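Local coordinates for protein N-acetyltransferase (Escherichia coli, PDB 6GTQ) that probably transfers the acetyl group of acetyl-coenzyme A to an amine of its substrate, as members of the GNAT acetyltransferase family do, at residues E10-T13 against D17-L20; Q21-G26 against R59-Y64; R40-R43 against R48-I51; G63-C68 against V115-N120; L134-L139 against L150-L155. The protein carries 1 engineered substitution. All coordinates share one frame; numbering follows the deposited sequence. Where two conformers were deposited one is given.

Contact 1: residues E10-T13 against D17-L20; sequences EILT and DYDL
Y18 points its phenol straight at the end of strand 8-11, where it meets E10, L12 and T13. With CG anti to the carbonyl carbon (chi1 -69°), the ring extends toward segment 10-13, and its hydroxyl ends up among the backbone and side-chain polar atoms there. E10 comes from the opposite direction, its chain extended beyond CG. Y18 OH donates a hydrogen bond to E10 OE1 at 3.2 Å, meeting that oxygen nearly along its C-O axis. The carboxylate stands almost perpendicular to the ring, the two planes lying 86° apart. The amide N of T13 approaches the ring at its edge and donates to Y18 OH over 3.0 Å, in a nearly straight bond. OG1 of T13 is also close, 3.3 Å from the Y18 hydroxyl oxygen. L12 deals with the ring itself: its CD1 sits over one face, displaced toward the rim, with CE1 of Y18 as its nearest atom at 3.8 Å, a CH-pi contact. Around this group, E10 OE2 makes a long, weak ion pair with R59, and the tyrosine side chain also packs on I51 and V61. The contact lies at the surface and joins the loop after strand 8-11 to the end of that strand. Chemically, the phenol works as donor to a carboxylate and acceptor from a backbone amide at once, so two bonds fix its oxygen, while the nearby negative charge would probably favour the neutral phenol.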
# COMPACT_ATOMS: atom_id res chain seq x y z
N GLU A 10 2.73 -11.61 -5.07
CA GLU A 10 1.92 -12.60 -4.38
C GLU A 10 1.92 -12.36 -2.88
O GLU A 10 2.87 -11.78 -2.35
CB GLU A 10 2.41 -14.03 -4.71
CG GLU A 10 3.85 -14.33 -4.30
CD GLU A 10 4.35 -15.75 -4.47
OE1 GLU A 10 4.93 -16.29 -3.50
OE2 GLU A 10 4.19 -16.31 -5.58
N ILE A 11 0.87 -12.81 -2.19
CA ILE A 11 0.78 -12.75 -0.73
C ILE A 11 1.78 -13.78 -0.19
O ILE A 11 1.98 -14.82 -0.82
CB ILE A 11 -0.68 -12.96 -0.21
CG1 ILE A 11 -0.77 -12.73 1.31
CG2 ILE A 11 -1.30 -14.32 -0.64
CD1 ILE A 11 -2.10 -12.39 1.83
N LEU A 12 2.43 -13.47 0.94
CA LEU A 12 3.40 -14.35 1.59
C LEU A 12 2.79 -15.74 1.76
O LEU A 12 1.66 -15.83 2.22
CB LEU A 12 3.83 -13.75 2.94
CG LEU A 12 5.10 -14.34 3.58
CD1 LEU A 12 6.34 -13.66 3.05
CD2 LEU A 12 5.06 -14.21 5.08
N THR A 13 3.48 -16.80 1.31
CA THR A 13 2.99 -18.19 1.39
C THR A 13 3.39 -18.82 2.72
O THR A 13 4.57 -18.92 3.04
CB THR A 13 3.42 -19.00 0.15
OG1 THR A 13 3.16 -18.25 -1.04
CG2 THR A 13 2.72 -20.36 0.06
N ASP A 17 9.70 -20.87 1.74
CA ASP A 17 10.96 -20.23 2.12
C ASP A 17 11.33 -19.13 1.11
O ASP A 17 11.16 -19.30 -0.10
CB ASP A 17 12.10 -21.25 2.26
CG ASP A 17 12.00 -22.18 3.46
OD1 ASP A 17 11.43 -21.76 4.49
OD2 ASP A 17 12.51 -23.31 3.37
N TYR A 18 11.83 -17.99 1.63
CA TYR A 18 12.17 -16.80 0.85
C TYR A 18 13.62 -16.36 1.02
O TYR A 18 14.19 -16.49 2.11
CB TYR A 18 11.23 -15.66 1.25
CG TYR A 18 9.80 -15.87 0.80
CD1 TYR A 18 8.89 -16.55 1.61
CD2 TYR A 18 9.36 -15.38 -0.42
CE1 TYR A 18 7.57 -16.75 1.19
CE2 TYR A 18 8.04 -15.56 -0.84
CZ TYR A 18 7.15 -16.25 -0.03
OH TYR A 18 5.86 -16.43 -0.45
N ASP A 19 14.23 -15.81 -0.05
CA ASP A 19 15.59 -15.27 -0.00
C ASP A 19 15.45 -13.77 0.29
O ASP A 19 15.09 -12.99 -0.59
CB ASP A 19 16.39 -15.57 -1.28
CG ASP A 19 17.87 -15.30 -1.12
OD1 ASP A 19 18.49 -15.90 -0.21
OD2 ASP A 19 18.41 -14.48 -1.90
N LEU A 20 15.65 -13.40 1.55
CA LEU A 20 15.52 -12.00 1.98
C LEU A 20 16.79 -11.27 2.45
O LEU A 20 16.89 -10.05 2.28
CB LEU A 20 14.46 -11.90 3.08
CG LEU A 20 13.00 -12.23 2.73
CD1 LEU A 20 12.93 -13.31 1.67
CD2 LEU A 20 12.25 -12.66 3.98

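Contact 2: residues Q21-G26 against R59-Y64; sequences QRFDCG and RQVLGY
F23 swings its ring toward strand 61-74 by setting CG anti to the backbone N (chi1 -176°), while Y64 turns its CG between the backbone N and the carbonyl carbon (chi1 78°) and brings its ring alongside the far end of the phenyl. The strand is not regular where they meet: L62 and G63 both face L52 on strand 48-53, a classic beta bulge, and F23 presses its edge into the backbone there. CD1 of F23 lies 3.5 Å from the carbonyl O of V61, near the plane of the phenyl ring. Also close to that plane is the amide N of G63, 3.3 Å from CE1 of F23. Y64 is met more loosely. Its CE2 lies 4.1 Å from CE2 of F23, with the ring planes inclined at 52°, and its hydroxyl is taken up by the carbonyl of L30. L34 of helix 28-36 and A100 of strand 90-101 also touch F23, so the phenyl is buried between that helix and the sheet. Just beyond F23 the loop folds into an Asx turn: the amide N of G26 donates to OD1 of D24 at 3.2 Å, coming from above the carboxylate plane.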
# COMPACT_ATOMS: atom_id res chain seq x y z
N GLN A 21 17.74 -11.99 3.03
CA GLN A 21 18.98 -11.39 3.52
C GLN A 21 19.64 -10.36 2.59
O GLN A 21 20.13 -9.34 3.08
CB GLN A 21 20.01 -12.47 3.93
CG GLN A 21 19.66 -13.22 5.23
CD GLN A 21 19.47 -12.36 6.47
OE1 GLN A 21 18.57 -12.61 7.29
NE2 GLN A 21 20.31 -11.35 6.65
N ARG A 22 19.66 -10.62 1.27
CA ARG A 22 20.28 -9.74 0.28
C ARG A 22 19.52 -8.42 0.03
O ARG A 22 20.15 -7.48 -0.46
CB ARG A 22 20.50 -10.50 -1.03
N PHE A 23 18.20 -8.36 0.34
CA PHE A 23 17.34 -7.19 0.12
C PHE A 23 17.91 -5.88 0.67
O PHE A 23 18.36 -5.85 1.82
CB PHE A 23 15.91 -7.44 0.65
CG PHE A 23 14.90 -6.33 0.39
CD1 PHE A 23 14.16 -6.30 -0.78
CD2 PHE A 23 14.69 -5.33 1.34
CE1 PHE A 23 13.24 -5.27 -1.01
CE2 PHE A 23 13.77 -4.30 1.10
CZ PHE A 23 13.05 -4.29 -0.08
N ASP A 24 17.87 -4.82 -0.16
CA ASP A 24 18.34 -3.47 0.16
C ASP A 24 17.54 -2.41 -0.58
O ASP A 24 17.65 -2.28 -1.79
CB ASP A 24 19.87 -3.30 -0.06
CG ASP A 24 20.50 -2.04 0.54
OD1 ASP A 24 19.76 -1.24 1.17
OD2 ASP A 24 21.72 -1.85 0.37
N CYS A 25 16.72 -1.66 0.17
CA CYS A 25 15.86 -0.60 -0.37
C CYS A 25 16.41 0.82 -0.12
O CYS A 25 15.86 1.79 -0.65
CB CYS A 25 14.42 -0.75 0.15
SG CYS A 25 14.19 -0.30 1.89
N GLY A 26 17.48 0.93 0.66
CA GLY A 26 18.09 2.21 1.01
C GLY A 26 17.70 2.75 2.38
O GLY A 26 18.33 3.68 2.87
N ARG A 59 12.84 -17.98 -4.64
CA ARG A 59 11.99 -16.88 -4.15
C ARG A 59 12.70 -15.59 -3.70
O ARG A 59 12.48 -15.13 -2.58
CB ARG A 59 11.07 -17.38 -3.03
CG ARG A 59 9.97 -18.31 -3.49
CD ARG A 59 8.86 -17.55 -4.20
NE ARG A 59 8.01 -18.43 -5.00
CZ ARG A 59 7.48 -18.10 -6.17
NH1 ARG A 59 6.72 -18.96 -6.82
NH2 ARG A 59 7.70 -16.90 -6.68
N GLN A 60 13.53 -15.02 -4.56
CA GLN A 60 14.32 -13.83 -4.21
C GLN A 60 13.42 -12.58 -4.16
O GLN A 60 12.91 -12.13 -5.19
CB GLN A 60 15.47 -13.65 -5.20
CG GLN A 60 16.44 -12.53 -4.84
CD GLN A 60 17.65 -12.48 -5.74
OE1 GLN A 60 17.85 -13.35 -6.60
NE2 GLN A 60 18.48 -11.46 -5.57
N VAL A 61 13.21 -12.02 -2.95
CA VAL A 61 12.36 -10.86 -2.72
C VAL A 61 13.05 -9.57 -3.15
O VAL A 61 14.13 -9.25 -2.63
CB VAL A 61 11.84 -10.80 -1.25
CG1 VAL A 61 11.06 -9.52 -0.98
CG2 VAL A 61 10.99 -12.03 -0.95
N LEU A 62 12.41 -8.82 -4.07
CA LEU A 62 12.92 -7.56 -4.58
C LEU A 62 11.98 -6.37 -4.28
O LEU A 62 12.06 -5.32 -4.91
CB LEU A 62 13.25 -7.66 -6.09
CG LEU A 62 14.45 -8.55 -6.47
CD1 LEU A 62 14.53 -8.73 -7.96
CD2 LEU A 62 15.77 -8.00 -5.94
N GLY A 63 11.14 -6.55 -3.28
CA GLY A 63 10.18 -5.55 -2.86
C GLY A 63 9.03 -6.15 -2.09
O GLY A 63 8.73 -7.34 -2.25
N TYR A 64 8.40 -5.34 -1.24
CA TYR A 64 7.28 -5.77 -0.42
C TYR A 64 6.35 -4.63 -0.01
O TYR A 64 6.70 -3.45 -0.07
CB TYR A 64 7.78 -6.51 0.84
CG TYR A 64 8.33 -5.66 1.97
CD1 TYR A 64 7.49 -5.18 2.98
CD2 TYR A 64 9.69 -5.42 2.09
CE1 TYR A 64 7.99 -4.44 4.05
CE2 TYR A 64 10.21 -4.71 3.18
CZ TYR A 64 9.35 -4.22 4.15
OH TYR A 64 9.84 -3.51 5.22

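Contact 3: residues R40-R43 against R48-I51; sequences RQHR and RAYI
H42 reaches from helix 38-43 to strand 48-53, and its ring is held along an edge by A49 and over a face by R48. At the root, CB packs on CB of A49 at 4.1 Å. CG stands anti to the backbone N (chi1 176°), which carries the imidazole outward from the helix to the strand. Next comes ND1, the acceptor of a practically straight bond from the amide N of A49, 2.8 Å long and near the ring plane. A neutral ring bonded this way would probably keep its proton on NE2. Farther out, CE1 lies 3.5 Å from CZ of R48, whose guanidinium is laid flat on the imidazole with the planes only 14° apart. NH2 of R48 sits over the middle of the ring, and NE2 at the tip takes part in this stack. The arginine gets there by bending at chi2 and chi3, which doubles it back over the histidine. The same NH2 also gives a weak bond to the carbonyl O of H42, at 2.7 Å but poorly aligned. The helix thus packs on the sheet beside I11 and L12, with strand 48-53 running between strands 8-11 and 61-74.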
# COMPACT_ATOMS: atom_id res chain seq x y z
N ARG A 40 6.99 -13.35 10.71
CA ARG A 40 6.28 -13.71 11.94
C ARG A 40 5.01 -12.89 12.15
O ARG A 40 4.02 -13.46 12.56
CB ARG A 40 7.19 -13.72 13.19
CG ARG A 40 7.61 -12.37 13.75
CD ARG A 40 8.40 -12.53 15.03
NE ARG A 40 7.72 -13.39 16.00
CZ ARG A 40 7.80 -13.27 17.32
NH1 ARG A 40 7.15 -14.11 18.11
NH2 ARG A 40 8.54 -12.30 17.85
N GLN A 41 5.02 -11.60 11.78
CA GLN A 41 3.83 -10.74 11.90
C GLN A 41 2.71 -11.14 10.94
O GLN A 41 1.55 -11.06 11.31
CB GLN A 41 4.19 -9.27 11.78
CG GLN A 41 4.84 -8.78 13.07
CD GLN A 41 5.12 -7.32 13.13
OE1 GLN A 41 4.55 -6.49 12.40
NE2 GLN A 41 6.01 -6.96 14.03
N HIS A 42 3.07 -11.63 9.74
CA HIS A 42 2.10 -12.13 8.77
C HIS A 42 1.51 -13.43 9.31
O HIS A 42 0.30 -13.53 9.49
CB HIS A 42 2.76 -12.34 7.40
CG HIS A 42 1.86 -12.94 6.36
ND1 HIS A 42 1.15 -12.15 5.48
CD2 HIS A 42 1.60 -14.24 6.08
CE1 HIS A 42 0.48 -12.99 4.71
NE2 HIS A 42 0.71 -14.26 5.04
N ARG A 43 2.37 -14.41 9.63
CA ARG A 43 1.93 -15.70 10.16
C ARG A 43 1.18 -15.61 11.49
O ARG A 43 0.33 -16.46 11.75
CB ARG A 43 3.10 -16.67 10.27
CG ARG A 43 3.65 -17.14 8.93
CD ARG A 43 5.04 -17.62 9.19
NE ARG A 43 5.62 -18.43 8.12
CZ ARG A 43 6.55 -19.36 8.33
NH1 ARG A 43 6.96 -19.62 9.57
NH2 ARG A 43 7.04 -20.05 7.32
N ARG A 48 -0.96 -8.39 6.78
CA ARG A 48 -0.96 -9.20 5.56
C ARG A 48 0.17 -8.65 4.72
O ARG A 48 0.16 -7.46 4.37
CB ARG A 48 -2.31 -9.12 4.81
CG ARG A 48 -3.51 -9.49 5.67
CD ARG A 48 -3.75 -10.98 5.78
NE ARG A 48 -2.81 -11.61 6.69
CZ ARG A 48 -2.46 -12.89 6.65
NH1 ARG A 48 -2.99 -13.70 5.74
NH2 ARG A 48 -1.59 -13.37 7.51
N ALA A 49 1.19 -9.48 4.49
CA ALA A 49 2.39 -9.13 3.75
C ALA A 49 2.37 -9.67 2.33
O ALA A 49 2.11 -10.86 2.11
CB ALA A 49 3.61 -9.63 4.49
N TYR A 50 2.67 -8.78 1.37
CA TYR A 50 2.71 -9.08 -0.06
C TYR A 50 4.12 -8.86 -0.57
O TYR A 50 4.77 -7.86 -0.24
CB TYR A 50 1.69 -8.22 -0.81
CG TYR A 50 0.26 -8.61 -0.53
CD1 TYR A 50 -0.38 -8.23 0.65
CD2 TYR A 50 -0.48 -9.33 -1.47
CE1 TYR A 50 -1.70 -8.59 0.91
CE2 TYR A 50 -1.80 -9.69 -1.22
CZ TYR A 50 -2.40 -9.33 -0.03
OH TYR A 50 -3.70 -9.69 0.22
N ILE A 51 4.62 -9.83 -1.34
CA ILE A 51 6.00 -9.85 -1.81
C ILE A 51 6.12 -9.77 -3.34
O ILE A 51 5.35 -10.39 -4.06
CB ILE A 51 6.67 -11.13 -1.18
CG1 ILE A 51 7.51 -10.79 0.07
CG2 ILE A 51 7.47 -11.98 -2.16
CD1 ILE A 51 6.72 -10.42 1.33

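Contact 4: residues G63-C68 against V115-N120; sequences GYYTLC and VAHAMN. With ACT (acetate ion), chain H.
Y65 and H117 meet through a short hydrogen bond, OH of Y65 to ND1 of H117 at 2.7 Å, in which either may be the donor. The hydroxyl lies in the imidazole plane and the ND1 in the phenol plane, so the two rings meet rim to rim, their planes at 60°. A118 supplies the other part of the first shell: its CB sits over one face of the tyrosine ring, nearest to CE1 at 3.7 Å, a CH-pi contact. Y65 CG lies between the backbone N and the carbonyl carbon (chi1 80°), which carries the ring toward the helix. L67 follows two residues along the strand and brings CD2 to 4.5 Å from CB of A118. In the next shell the Y50 ring lies nearly parallel to that of Y65, while L96 packs on A118. OG1 of T66 donates a hydrogen bond to O of an acetate ion at 2.7 Å, probably a guest from the crystallisation liquor. In GNAT relatives the equivalent helix follows the loop that holds the pyrophosphate of coenzyme A. The axes of segments 63-68 and 115-120 run at 29° and approach to 9.7 Å. The helix also packs against helix 167-175 through M119, and an apolar side chain of a neighbouring subunit touches H117.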
# COMPACT_ATOMS: atom_id res chain seq x y z
N GLY A 63 11.14 -6.55 -3.28
CA GLY A 63 10.18 -5.55 -2.86
C GLY A 63 9.03 -6.15 -2.09
O GLY A 63 8.73 -7.34 -2.25
N TYR A 64 8.40 -5.34 -1.24
CA TYR A 64 7.28 -5.77 -0.42
C TYR A 64 6.35 -4.63 -0.01
O TYR A 64 6.70 -3.45 -0.07
CB TYR A 64 7.78 -6.51 0.84
CG TYR A 64 8.33 -5.66 1.97
CD1 TYR A 64 7.49 -5.18 2.98
CD2 TYR A 64 9.69 -5.42 2.09
CE1 TYR A 64 7.99 -4.44 4.05
CE2 TYR A 64 10.21 -4.71 3.18
CZ TYR A 64 9.35 -4.22 4.15
OH TYR A 64 9.84 -3.51 5.22
N TYR A 65 5.17 -5.02 0.47
CA TYR A 65 4.19 -4.11 1.05
C TYR A 65 3.39 -4.85 2.13
O TYR A 65 3.31 -6.07 2.09
CB TYR A 65 3.32 -3.36 0.00
CG TYR A 65 2.16 -4.12 -0.60
CD1 TYR A 65 0.96 -4.27 0.10
CD2 TYR A 65 2.20 -4.57 -1.92
CE1 TYR A 65 -0.13 -4.93 -0.46
CE2 TYR A 65 1.10 -5.21 -2.50
CZ TYR A 65 -0.06 -5.39 -1.76
OH TYR A 65 -1.13 -6.05 -2.31
N THR A 66 2.89 -4.12 3.13
CA THR A 66 2.08 -4.67 4.22
C THR A 66 0.73 -3.97 4.30
O THR A 66 0.66 -2.75 4.12
CB THR A 66 2.81 -4.70 5.59
OG1 THR A 66 3.01 -3.36 6.06
CG2 THR A 66 4.12 -5.46 5.55
N LEU A 67 -0.34 -4.74 4.55
CA LEU A 67 -1.71 -4.26 4.71
C LEU A 67 -2.30 -4.73 6.02
O LEU A 67 -2.01 -5.84 6.50
CB LEU A 67 -2.64 -4.82 3.62
CG LEU A 67 -2.52 -4.32 2.20
CD1 LEU A 67 -3.47 -5.09 1.32
CD2 LEU A 67 -2.82 -2.83 2.09
N CYS A 68 -3.18 -3.89 6.58
CA CYS A 68 -3.95 -4.20 7.78
C CYS A 68 -5.24 -3.39 7.81
O CYS A 68 -5.25 -2.23 7.40
CB CYS A 68 -3.15 -4.02 9.07
SG CYS A 68 -3.97 -4.71 10.53
N VAL A 115 1.51 -0.48 -5.26
CA VAL A 115 0.38 0.30 -4.74
C VAL A 115 -0.90 -0.09 -5.53
O VAL A 115 -1.95 -0.30 -4.92
CB VAL A 115 0.65 1.83 -4.76
CG1 VAL A 115 -0.57 2.63 -4.31
CG2 VAL A 115 1.86 2.18 -3.89
N ALA A 116 -0.79 -0.25 -6.86
CA ALA A 116 -1.90 -0.66 -7.73
C ALA A 116 -2.39 -2.08 -7.38
O ALA A 116 -3.59 -2.36 -7.45
CB ALA A 116 -1.51 -0.55 -9.20
N HIS A 117 -1.45 -2.96 -6.98
CA HIS A 117 -1.75 -4.32 -6.53
C HIS A 117 -2.53 -4.24 -5.21
O HIS A 117 -3.61 -4.82 -5.10
CB HIS A 117 -0.45 -5.13 -6.37
CG HIS A 117 -0.70 -6.58 -6.09
ND1 HIS A 117 -0.91 -7.05 -4.81
CD2 HIS A 117 -0.77 -7.62 -6.95
CE1 HIS A 117 -1.09 -8.35 -4.93
NE2 HIS A 117 -1.01 -8.74 -6.19
N ALA A 118 -2.00 -3.45 -4.26
CA ALA A 118 -2.60 -3.16 -2.96
C ALA A 118 -4.02 -2.65 -3.12
O ALA A 118 -4.94 -3.19 -2.51
CB ALA A 118 -1.76 -2.15 -2.20
N MET A 119 -4.22 -1.65 -4.01
CA MET A 119 -5.51 -1.05 -4.32
C MET A 119 -6.50 -2.07 -4.84
O MET A 119 -7.67 -2.01 -4.47
CB MET A 119 -5.35 0.09 -5.33
CG MET A 119 -4.80 1.35 -4.73
SD MET A 119 -4.67 2.55 -6.04
CE MET A 119 -4.00 3.89 -5.15
N ASN A 120 -6.04 -3.01 -5.68
CA ASN A 120 -6.87 -4.08 -6.24
C ASN A 120 -7.32 -5.08 -5.16
O ASN A 120 -8.44 -5.58 -5.22
CB ASN A 120 -6.16 -4.78 -7.41
CG ASN A 120 -7.03 -5.79 -8.12
OD1 ASN A 120 -7.96 -5.44 -8.85
ND2 ASN A 120 -6.77 -7.07 -7.90
C ACT H . 0.39 -2.48 8.48
O ACT H . 0.68 -2.95 7.41
OXT ACT H . 0.71 -2.96 9.57
CH3 ACT H . -0.43 -1.20 8.45

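Contact 5: residues L134-L139 against L150-L155; sequences LFVEAL and LGFIPL
F152 presents its ring edge to L134, whose CD2 lies near the ring plane and 3.8 Å from CZ. V136 comes in at a slant, CG1 at 3.8 Å from CD2 of the same ring, with its CB close to CE2. F135, pointing to the opposite side of strand 133-137, is also met at its edge: CD1 of L155 lies in the plane of that phenyl and 3.8 Å from CE2. Two more rings touch F152: F147 edge-to-face and F165 with planes at about 40°. The torsion of F152 (chi1 -76°, CG anti to the carbonyl carbon) turns it inward from the loop to face the strand. The segments are the two ends of a beta-alpha-beta crossover in the C-terminal part of the GNAT fold: strand 133-137, helix 141-149, then strand 153-154, which runs parallel to the first with strand 162-166 between them. G151 leaves that helix with positive phi in a Schellman motif, and the chain then drops F152 into the core. V115 and M119 of helix 110-129 touch the same phenyl, whereas L134 also reaches V122. At the far end of the segment, the carbonyl O of P154 accepts a hydrogen bond from a basic side chain of a neighbouring subunit, and a polar one from that chain packs on L155.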
# COMPACT_ATOMS: atom_id res chain seq x y z
N LEU A 134 -8.40 3.56 1.36
CA LEU A 134 -7.04 3.14 1.62
C LEU A 134 -6.24 4.32 2.17
O LEU A 134 -6.19 5.40 1.56
CB LEU A 134 -6.36 2.56 0.34
CG LEU A 134 -4.87 2.19 0.44
CD1 LEU A 134 -4.63 0.99 1.36
CD2 LEU A 134 -4.27 1.92 -0.93
N PHE A 135 -5.61 4.09 3.35
CA PHE A 135 -4.72 5.03 4.02
C PHE A 135 -3.31 4.53 3.83
O PHE A 135 -3.09 3.33 3.74
CB PHE A 135 -5.04 5.16 5.51
CG PHE A 135 -6.30 5.95 5.79
CD1 PHE A 135 -7.53 5.32 5.85
CD2 PHE A 135 -6.25 7.33 5.96
CE1 PHE A 135 -8.70 6.05 6.11
CE2 PHE A 135 -7.41 8.06 6.20
CZ PHE A 135 -8.63 7.42 6.28
N VAL A 136 -2.35 5.45 3.76
CA VAL A 136 -0.96 5.09 3.55
C VAL A 136 -0.06 5.88 4.50
O VAL A 136 -0.39 6.99 4.89
CB VAL A 136 -0.57 5.19 2.05
CG1 VAL A 136 -0.18 6.60 1.64
CG2 VAL A 136 0.51 4.19 1.71
N GLU A 137 1.05 5.26 4.92
CA GLU A 137 2.02 5.87 5.84
C GLU A 137 3.26 6.37 5.09
O GLU A 137 3.96 5.58 4.45
CB GLU A 137 2.42 4.88 6.96
CG GLU A 137 1.30 4.52 7.93
CD GLU A 137 0.70 5.66 8.74
OE1 GLU A 137 1.47 6.46 9.32
OE2 GLU A 137 -0.55 5.75 8.80
N ALA A 138 3.51 7.69 5.15
CA ALA A 138 4.68 8.32 4.52
C ALA A 138 5.57 8.98 5.59
O ALA A 138 5.30 10.09 6.05
CB ALA A 138 4.24 9.33 3.47
N LEU A 139 6.63 8.24 6.00
CA LEU A 139 7.61 8.61 7.03
C LEU A 139 8.64 9.69 6.60
O LEU A 139 9.40 10.18 7.44
CB LEU A 139 8.34 7.35 7.52
N LEU A 150 0.58 9.67 -7.07
CA LEU A 150 -0.32 8.57 -7.33
C LEU A 150 -1.78 8.97 -7.09
O LEU A 150 -2.67 8.19 -7.40
CB LEU A 150 0.06 7.33 -6.51
CG LEU A 150 1.36 6.62 -6.88
CD1 LEU A 150 1.50 5.36 -6.06
CD2 LEU A 150 1.43 6.29 -8.37
N GLY A 151 -2.00 10.18 -6.55
CA GLY A 151 -3.32 10.74 -6.31
C GLY A 151 -3.85 10.67 -4.89
O GLY A 151 -5.03 10.97 -4.66
N PHE A 152 -3.00 10.28 -3.92
CA PHE A 152 -3.41 10.21 -2.52
C PHE A 152 -3.58 11.63 -1.96
O PHE A 152 -2.80 12.53 -2.29
CB PHE A 152 -2.41 9.41 -1.69
CG PHE A 152 -2.46 7.91 -1.83
CD1 PHE A 152 -1.90 7.28 -2.94
CD2 PHE A 152 -2.98 7.12 -0.82
CE1 PHE A 152 -1.91 5.89 -3.04
CE2 PHE A 152 -3.01 5.73 -0.93
CZ PHE A 152 -2.46 5.12 -2.04
N ILE A 153 -4.64 11.85 -1.16
CA ILE A 153 -4.93 13.15 -0.58
C ILE A 153 -4.12 13.29 0.70
O ILE A 153 -4.28 12.46 1.59
CB ILE A 153 -6.47 13.39 -0.38
CG1 ILE A 153 -7.19 13.59 -1.73
CG2 ILE A 153 -6.76 14.59 0.55
CD1 ILE A 153 -7.89 12.36 -2.24
N PRO A 154 -3.23 14.31 0.81
CA PRO A 154 -2.45 14.44 2.04
C PRO A 154 -3.26 14.97 3.23
O PRO A 154 -4.00 15.95 3.10
CB PRO A 154 -1.31 15.39 1.64
CG PRO A 154 -1.87 16.20 0.53
CD PRO A 154 -2.91 15.38 -0.17
N LEU A 155 -3.13 14.29 4.37
CA LEU A 155 -3.79 14.69 5.62
C LEU A 155 -2.88 15.64 6.38
O LEU A 155 -1.68 15.68 6.11
CB LEU A 155 -4.24 13.47 6.46
CG LEU A 155 -5.24 12.53 5.77
CD1 LEU A 155 -5.69 11.44 6.71
CD2 LEU A 155 -6.42 13.30 5.19

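How the contacts relate
From the N terminus, contact 1 closes first, a short loop that folds 17-20 back on the end of strand 8-11. Contact 2 then opens at 21-26 and closes only at strand 61-74, and the whole of contact 3, helix 38-43 with strand 48-53, falls within that interval. Contact 4 begins on the strand where contact 2 ends, the two sharing G63 and Y64, and closes on helix 110-129 after the chain has passed through strand 90-101. Contact 5 follows separately, joining strand 133-137 to strand 153-154. Contacts 1 to 3 tie the first three strands to the loop and helix beside them, contact 4 lies near the middle, and contact 5 lies on the far side, touching contact 4 through the packing of segment 150-155 on helix 110-129.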